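Side-chain contacts in xylanase Y (Bacillus halodurans, PDB 1WU4), which hydrolyses xylooligosaccharides of three or more units, releasing xylose from the reducing end with inversion of anomeric configuration: residues K85-F88 and D89-N93; K186-P189 and E190-F193; L366-M369 and L370-G374. The protein carries 1 engineered substitution. One frame throughout, in Å; residues are numbered along the deposited sequence.

Interaction 1 of 3, residues K85-F88 and D89-N93; sequences KDIF and DRIWN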
loop_
_atom_site.group_PDB
_atom_site.type_symbol
_atom_site.label_atom_id
_atom_site.label_comp_id
_atom_site.label_asym_id
_atom_site.label_seq_id
_atom_site.Cartn_x
_atom_site.Cartn_y
_atom_site.Cartn_z
ATOM N N LYS A 85 -15.899 -10.501 -4.986
ATOM C CA LYS A 85 -16.205 -9.669 -6.145
ATOM C C LYS A 85 -17.336 -8.682 -5.866
ATOM O O LYS A 85 -17.352 -7.577 -6.409
ATOM C CB LYS A 85 -16.579 -10.561 -7.331
ATOM C CG LYS A 85 -16.746 -9.830 -8.656
ATOM C CD LYS A 85 -17.045 -10.819 -9.780
ATOM C CE LYS A 85 -17.033 -10.152 -11.145
ATOM N NZ LYS A 85 -18.077 -9.098 -11.263
ATOM N N ASP A 86 -18.281 -9.077 -5.019
ATOM C CA ASP A 86 -19.396 -8.200 -4.691
ATOM C C ASP A 86 -18.894 -6.919 -4.024
ATOM O O ASP A 86 -19.316 -5.819 -4.377
ATOM C CB ASP A 86 -20.402 -8.935 -3.791
ATOM C CG ASP A 86 -19.792 -9.418 -2.484
ATOM O OD1 ASP A 86 -18.662 -9.954 -2.498
ATOM O OD2 ASP A 86 -20.458 -9.277 -1.437
ATOM N N ILE A 87 -17.979 -7.064 -3.072
ATOM C CA ILE A 87 -17.415 -5.913 -2.374
ATOM C C ILE A 87 -16.506 -5.120 -3.312
ATOM O O ILE A 87 -16.556 -3.890 -3.350
ATOM C CB ILE A 87 -16.624 -6.372 -1.127
ATOM C CG1 ILE A 87 -17.592 -6.988 -0.112
ATOM C CG2 ILE A 87 -15.870 -5.204 -0.514
ATOM C CD1 ILE A 87 -16.925 -7.553 1.124
ATOM N N PHE A 88 -15.682 -5.832 -4.073
ATOM C CA PHE A 88 -14.770 -5.200 -5.019
ATOM C C PHE A 88 -15.534 -4.275 -5.963
ATOM O O PHE A 88 -15.179 -3.109 -6.130
ATOM C CB PHE A 88 -14.051 -6.271 -5.843
ATOM C CG PHE A 88 -12.982 -5.729 -6.752
ATOM C CD1 PHE A 88 -11.641 -5.782 -6.375
ATOM C CD2 PHE A 88 -13.310 -5.171 -7.983
ATOM C CE1 PHE A 88 -10.643 -5.290 -7.215
ATOM C CE2 PHE A 88 -12.318 -4.673 -8.830
ATOM C CZ PHE A 88 -10.980 -4.735 -8.444
ATOM N N ASP A 89 -16.583 -4.812 -6.581
ATOM C CA ASP A 89 -17.393 -4.050 -7.528
ATOM C C ASP A 89 -18.112 -2.861 -6.899
ATOM O O ASP A 89 -18.236 -1.811 -7.523
ATOM C CB ASP A 89 -18.401 -4.976 -8.215
ATOM C CG ASP A 89 -17.746 -5.901 -9.223
ATOM O OD1 ASP A 89 -18.426 -6.824 -9.726
ATOM O OD2 ASP A 89 -16.547 -5.703 -9.523
ATOM N N ARG A 90 -18.589 -3.023 -5.669
ATOM C CA ARG A 90 -19.268 -1.927 -4.989
ATOM C C ARG A 90 -18.302 -0.755 -4.803
ATOM O O ARG A 90 -18.655 0.400 -5.045
ATOM C CB ARG A 90 -19.796 -2.384 -3.625
ATOM C CG ARG A 90 -21.116 -3.154 -3.678
ATOM C CD ARG A 90 -21.471 -3.695 -2.298
ATOM N NE ARG A 90 -22.758 -4.387 -2.264
ATOM C CZ ARG A 90 -23.937 -3.780 -2.170
ATOM N NH1 ARG A 90 -24.006 -2.457 -2.097
ATOM N NH2 ARG A 90 -25.051 -4.500 -2.138
ATOM N N ILE A 91 -17.076 -1.060 -4.385
ATOM C CA ILE A 91 -16.063 -0.033 -4.161
ATOM C C ILE A 91 -15.596 0.607 -5.471
ATOM O O ILE A 91 -15.508 1.832 -5.577
ATOM C CB ILE A 91 -14.835 -0.626 -3.427
ATOM C CG1 ILE A 91 -15.245 -1.106 -2.030
ATOM C CG2 ILE A 91 -13.728 0.418 -3.329
ATOM C CD1 ILE A 91 -14.156 -1.875 -1.300
ATOM N N TRP A 92 -15.295 -0.223 -6.464
ATOM C CA TRP A 92 -14.833 0.277 -7.754
ATOM C C TRP A 92 -15.918 1.129 -8.416
ATOM O O TRP A 92 -15.627 2.151 -9.034
ATOM C CB TRP A 92 -14.447 -0.904 -8.649
ATOM C CG TRP A 92 -13.986 -0.537 -10.030
ATOM C CD1 TRP A 92 -14.410 -1.099 -11.199
ATOM C CD2 TRP A 92 -12.994 0.439 -10.391
ATOM N NE1 TRP A 92 -13.747 -0.539 -12.264
ATOM C CE2 TRP A 92 -12.872 0.407 -11.798
ATOM C CE3 TRP A 92 -12.195 1.334 -9.665
ATOM C CZ2 TRP A 92 -11.986 1.235 -12.497
ATOM C CZ3 TRP A 92 -11.311 2.160 -10.363
ATOM C CH2 TRP A 92 -11.217 2.102 -11.766
ATOM N N ASN A 93 -17.172 0.713 -8.273
ATOM C CA ASN A 93 -18.280 1.459 -8.854
ATOM C C ASN A 93 -18.367 2.851 -8.221
ATOM O O ASN A 93 -18.526 3.851 -8.923
ATOM C CB ASN A 93 -19.591 0.692 -8.655
ATOM C CG ASN A 93 -20.742 1.292 -9.437
ATOM O OD1 ASN A 93 -20.583 1.688 -10.594
ATOM N ND2 ASN A 93 -21.915 1.350 -8.815
HETATM O O HOH W 1 -21.827 -6.962 -1.176
#
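Lys85 and Asp89, one helical turn apart, form a salt bridge in which Lys85 NZ donates to Asp89 OD1 at 2.8 Å, on the syn lone pair of the carboxylate. With CG anti to the backbone N and the chain straight as far as CE, Lys85 runs out from the helix, and a bend at the last torsion (chi4 -62°) turns NZ to the acid. Both ends of this pair are also held from outside: Tyr154 OH bonds to Lys85 NZ and to Asp89 OD2, so the hydroxyl joins ammonium and carboxylate in one polar cluster. The next i/i+4 pair is looser. Water 1 donates to Asp86 OD2 at 2.7 Å and accepts from Arg90 NE at 2.9 Å, linking two charges that do not touch, while Asp86 also pairs with Arg84 and the Arg90 guanidinium turns its NH1 to the carbonyl oxygens of Gly53 and Leu56. Beneath these side chains the backbone ladder is regular, Asp89 N reaching Lys85 O at 2.9 Å and Trp92 N reaching Phe88 O at 2.9 Å. On the buried side Ile87 and Ile91 lie alongside each other and point the same way, with Ile87 CG2 against Ile91 CD1 at 3.8 Å. Phe88 projects its ring past Asp89, ring and carboxylate planes 75° apart, with Phe88 CD2 3.6 Å from Asp89 OD2. The same ring meets Trp144 edge-to-face and packs on Ala136 and Ala140 of helix 127-144, whereas Ile91 rests on Met72 and Met76 of helix 69-81. Charged residues spaced i/i+4 on one side and apolar residues on the other make this the opening turns of an amphipathic helix, 85-99, packed between neighbouring helices of the (alpha/alpha)6 barrel of glycoside hydrolase family 8.

Interaction 2 of 3, residues K186-P189 and E190-F193; sequences KFIP and EVEF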
loop_
_atom_site.group_PDB
_atom_site.type_symbol
_atom_site.label_atom_id
_atom_site.label_comp_id
_atom_site.label_asym_id
_atom_site.label_seq_id
_atom_site.Cartn_x
_atom_site.Cartn_y
_atom_site.Cartn_z
ATOM N N LYS A 186 6.003 9.901 -8.390
ATOM C CA LYS A 186 6.010 11.218 -7.753
ATOM C C LYS A 186 5.023 11.285 -6.595
ATOM O O LYS A 186 4.121 10.453 -6.491
ATOM C CB LYS A 186 5.604 12.297 -8.756
ATOM C CG LYS A 186 6.369 12.338 -10.061
ATOM C CD LYS A 186 5.685 13.356 -10.972
ATOM C CE LYS A 186 6.335 13.477 -12.329
ATOM N NZ LYS A 186 5.539 14.423 -13.170
ATOM N N PHE A 187 5.194 12.283 -5.730
ATOM C CA PHE A 187 4.274 12.476 -4.613
ATOM C C PHE A 187 2.912 12.841 -5.214
ATOM O O PHE A 187 1.880 12.309 -4.803
ATOM C CB PHE A 187 4.762 13.591 -3.691
ATOM C CG PHE A 187 3.716 14.066 -2.736
ATOM C CD1 PHE A 187 3.087 13.173 -1.876
ATOM C CD2 PHE A 187 3.312 15.395 -2.742
ATOM C CE1 PHE A 187 2.062 13.595 -1.039
ATOM C CE2 PHE A 187 2.289 15.827 -1.909
ATOM C CZ PHE A 187 1.661 14.923 -1.057
ATOM N N ILE A 188 2.925 13.773 -6.165
ATOM C CA ILE A 188 1.727 14.174 -6.906
ATOM C C ILE A 188 2.218 14.545 -8.305
ATOM O O ILE A 188 3.398 14.839 -8.495
ATOM C CB ILE A 188 0.938 15.351 -6.252
ATOM C CG1 ILE A 188 1.840 16.557 -6.009
ATOM C CG2 ILE A 188 0.286 14.876 -4.963
ATOM C CD1 ILE A 188 1.095 17.743 -5.404
ATOM N N PRO A 189 1.327 14.525 -9.305
ATOM C CA PRO A 189 1.699 14.844 -10.687
ATOM C C PRO A 189 2.473 16.125 -10.984
ATOM O O PRO A 189 3.364 16.119 -11.835
ATOM C CB PRO A 189 0.358 14.811 -11.419
ATOM C CG PRO A 189 -0.430 13.809 -10.635
ATOM C CD PRO A 189 -0.106 14.198 -9.214
ATOM N N GLU A 190 2.148 17.212 -10.291
ATOM C CA GLU A 190 2.801 18.490 -10.562
ATOM C C GLU A 190 4.053 18.860 -9.775
ATOM O O GLU A 190 4.537 19.984 -9.894
ATOM C CB GLU A 190 1.784 19.633 -10.445
ATOM C CG GLU A 190 1.107 19.768 -9.088
ATOM C CD GLU A 190 -0.130 18.899 -8.952
ATOM O OE1 GLU A 190 0.003 17.658 -8.912
ATOM O OE2 GLU A 190 -1.244 19.463 -8.888
ATOM N N VAL A 191 4.582 17.945 -8.972
ATOM C CA VAL A 191 5.798 18.262 -8.228
ATOM C C VAL A 191 6.934 17.372 -8.702
ATOM O O VAL A 191 6.713 16.408 -9.435
ATOM C CB VAL A 191 5.620 18.078 -6.699
ATOM C CG1 VAL A 191 4.519 18.994 -6.195
ATOM C CG2 VAL A 191 5.315 16.624 -6.370
ATOM N N GLU A 192 8.153 17.706 -8.297
ATOM C CA GLU A 192 9.301 16.910 -8.683
ATOM C C GLU A 192 10.034 16.319 -7.482
ATOM O O GLU A 192 11.240 16.499 -7.316
ATOM C CB GLU A 192 10.268 17.724 -9.551
ATOM C CG GLU A 192 9.768 18.020 -10.972
ATOM C CD GLU A 192 9.360 16.775 -11.757
ATOM O OE1 GLU A 192 10.001 15.713 -11.610
ATOM O OE2 GLU A 192 8.397 16.863 -12.549
ATOM N N PHE A 193 9.279 15.643 -6.623
ATOM C CA PHE A 193 9.842 14.950 -5.475
ATOM C C PHE A 193 8.961 13.735 -5.238
ATOM O O PHE A 193 7.915 13.587 -5.885
ATOM C CB PHE A 193 9.975 15.859 -4.237
ATOM C CG PHE A 193 8.678 16.345 -3.663
ATOM C CD1 PHE A 193 7.962 15.567 -2.759
ATOM C CD2 PHE A 193 8.211 17.617 -3.972
ATOM C CE1 PHE A 193 6.797 16.056 -2.168
ATOM C CE2 PHE A 193 7.050 18.113 -3.387
ATOM C CZ PHE A 193 6.345 17.330 -2.482
HETATM O O HOH W 2 7.650 14.778 -14.803
HETATM O O HOH W 3 5.994 17.445 -12.356
#
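Lys186 reaches along residues 190-193 toward Glu192. Its CB lies near the carbonyl oxygen of Phe193, CG and CD run past Val191 O, with CD 3.6 Å from it, and CE approaches both that oxygen and Glu192 OE2. The chain is extended beyond CG, which carries NZ to Pro189 O, where it donates a hydrogen bond of 3.1 Å; Pro176 O takes another. From NZ to Glu192 OE2 the distance is 3.8 Å, a long salt bridge supplemented by water 2, which accepts from the ammonium at 2.7 Å and donates to the carboxylate. The other oxygen of Glu192 is held by Tyr247 and Asn179. Replacing Lys186 by an alanine removes the ammonium group, and Pro189 O is then likely to lose its donor, with the Glu192 carboxylate left without this counter-charge.

Phe187 N donates to Phe193 O at 3.0 Å, and a type I beta turn from Ile188 to Val191 reverses the chain. Between the first and last residues of the turn, Ile188 CG1 presses on Val191 CG2 at 3.5 Å, tighter than usual van der Waals contact. The rings of Phe187 and Phe193 point the same way with planes at 12°, but they are slid so far apart that they barely overlap; Phe193 CE1 and CZ reach the near rim of the Phe187 ring at CD2, and CE1 also packs on Phe187 CB. Phe187 lies about 5 Å, side chain to side chain, from Asp263, the probable proton acceptor. The chemistry is therefore divided: an ammonium group is shared by two carbonyl oxygens, a water and a distant carboxylate, while apolar contacts with Val191 and Phe193 probably help to place Phe187 beside the likely catalytic base.

Interaction 3 of 3, residues L366-M369 and L370-G374; sequences LFAM and LALSG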
loop_
_atom_site.group_PDB
_atom_site.type_symbol
_atom_site.label_atom_id
_atom_site.label_comp_id
_atom_site.label_asym_id
_atom_site.label_seq_id
_atom_site.Cartn_x
_atom_site.Cartn_y
_atom_site.Cartn_z
ATOM N N LEU A 366 -4.770 -5.359 8.415
ATOM C CA LEU A 366 -5.275 -6.436 7.571
ATOM C C LEU A 366 -4.249 -6.860 6.523
ATOM O O LEU A 366 -4.100 -8.050 6.253
ATOM C CB LEU A 366 -6.597 -6.042 6.895
ATOM C CG LEU A 366 -7.208 -7.110 5.973
ATOM C CD1 LEU A 366 -7.377 -8.425 6.722
ATOM C CD2 LEU A 366 -8.551 -6.630 5.446
ATOM N N PHE A 367 -3.545 -5.901 5.927
ATOM C CA PHE A 367 -2.535 -6.262 4.938
ATOM C C PHE A 367 -1.473 -7.161 5.575
ATOM O O PHE A 367 -1.058 -8.156 4.985
ATOM C CB PHE A 367 -1.864 -5.019 4.341
ATOM C CG PHE A 367 -2.675 -4.336 3.273
ATOM C CD1 PHE A 367 -3.336 -5.073 2.293
ATOM C CD2 PHE A 367 -2.741 -2.950 3.222
ATOM C CE1 PHE A 367 -4.050 -4.436 1.276
ATOM C CE2 PHE A 367 -3.449 -2.303 2.211
ATOM C CZ PHE A 367 -4.104 -3.049 1.236
ATOM N N ALA A 368 -1.049 -6.812 6.786
ATOM C CA ALA A 368 -0.045 -7.605 7.491
ATOM C C ALA A 368 -0.583 -8.990 7.852
ATOM O O ALA A 368 0.149 -9.979 7.800
ATOM C CB ALA A 368 0.410 -6.872 8.740
ATOM N N MET A 369 -1.862 -9.064 8.211
ATOM C CA MET A 369 -2.467 -10.345 8.560
ATOM C C MET A 369 -2.497 -11.237 7.322
ATOM O O MET A 369 -2.240 -12.438 7.403
ATOM C CB MET A 369 -3.891 -10.143 9.084
ATOM C CG MET A 369 -4.384 -11.277 9.969
ATOM S SD MET A 369 -3.405 -11.435 11.491
ATOM C CE MET A 369 -4.380 -10.484 12.625
ATOM N N LEU A 370 -2.809 -10.650 6.172
ATOM C CA LEU A 370 -2.850 -11.415 4.934
ATOM C C LEU A 370 -1.445 -11.861 4.529
ATOM O O LEU A 370 -1.223 -13.032 4.231
ATOM C CB LEU A 370 -3.466 -10.582 3.805
ATOM C CG LEU A 370 -4.960 -10.260 3.920
ATOM C CD1 LEU A 370 -5.361 -9.299 2.814
ATOM C CD2 LEU A 370 -5.777 -11.545 3.837
ATOM N N ALA A 371 -0.494 -10.931 4.529
ATOM C CA ALA A 371 0.871 -11.258 4.128
ATOM C C ALA A 371 1.570 -12.263 5.042
ATOM O O ALA A 371 2.204 -13.209 4.566
ATOM C CB ALA A 371 1.704 -9.980 4.021
ATOM N N LEU A 372 1.457 -12.067 6.350
ATOM C CA LEU A 372 2.118 -12.968 7.286
ATOM C C LEU A 372 1.515 -14.367 7.341
ATOM O O LEU A 372 2.151 -15.295 7.835
ATOM C CB LEU A 372 2.141 -12.346 8.682
ATOM C CG LEU A 372 3.068 -11.131 8.808
ATOM C CD1 LEU A 372 2.777 -10.393 10.102
ATOM C CD2 LEU A 372 4.527 -11.578 8.758
ATOM N N SER A 373 0.294 -14.520 6.834
ATOM C CA SER A 373 -0.369 -15.822 6.828
ATOM C C SER A 373 -0.265 -16.502 5.462
ATOM O O SER A 373 -0.787 -17.600 5.271
ATOM C CB SER A 373 -1.845 -15.672 7.214
ATOM O OG SER A 373 -2.560 -14.927 6.243
ATOM N N GLY A 374 0.412 -15.849 4.519
ATOM C CA GLY A 374 0.569 -16.408 3.187
ATOM C C GLY A 374 -0.651 -16.223 2.305
ATOM O O GLY A 374 -0.869 -16.990 1.364
#
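Leu366 and Leu370 belong to a buried, local contact along the last turns of helix 358-372, which ends in a Schellman motif at Gly374, within the (alpha/alpha)6 barrel. Their side chains meet at an oblique angle, Leu366 CD1 lying 4.1 Å from Leu370 CG, a light apolar touch. Leu370 carries CG beside its backbone N (chi1 -69°), which also lays that carbon over Leu366 O at 3.3 Å. Routine i/i+4 bonds run underneath, among them Leu372 N to Ala368 O at 2.9 Å, and Leu372 CB and CG close over the same carbonyl oxygen.

Much of the packing is made with the surroundings. Ala368 and Leu372 face helix 320-329, Met369 fits against Phe18 and against Arg31 and Thr35 of helix 25-40, and Phe367 meets Tyr74 edge-to-face.

At the C-terminal end the ladder weakens: Ser373 N reaches Met369 O only through a weak bond of 3.3 Å. Gly374 then takes a positive phi of 80°, a conformation that favours glycine, and its N donates to Ala371 O at 3.2 Å. With OG set between the backbone N and the carbonyl carbon (chi1 65°), the hydroxyl of Ser373 lies over this end, also bonding to Asn375 ND2, and its OG comes 2.8 Å from Met369 O and 3.1 Å from Leu370 O, two carbonyl oxygens within reach of a single proton.

In the fold
Interactions 1 and 3 are both single-helix contacts of the barrel, on helices 85-99 and 358-372, whereas interaction 2 belongs to a loop without regular structure. Interaction 3 is wholly buried and nearly all apolar, its polar atoms confined to the backbone and the serine at the helix end. The other two are partly buried and carry salt bridges and bridging waters: a close ion pair on a helix flank in interaction 1, a long one across a turn in interaction 2. None touches another; interactions 1 and 3 come nearest, about 9 Å between closest atoms, while 2 and 3 lie on opposite sides of the chain's centre, their centres 30 Å apart.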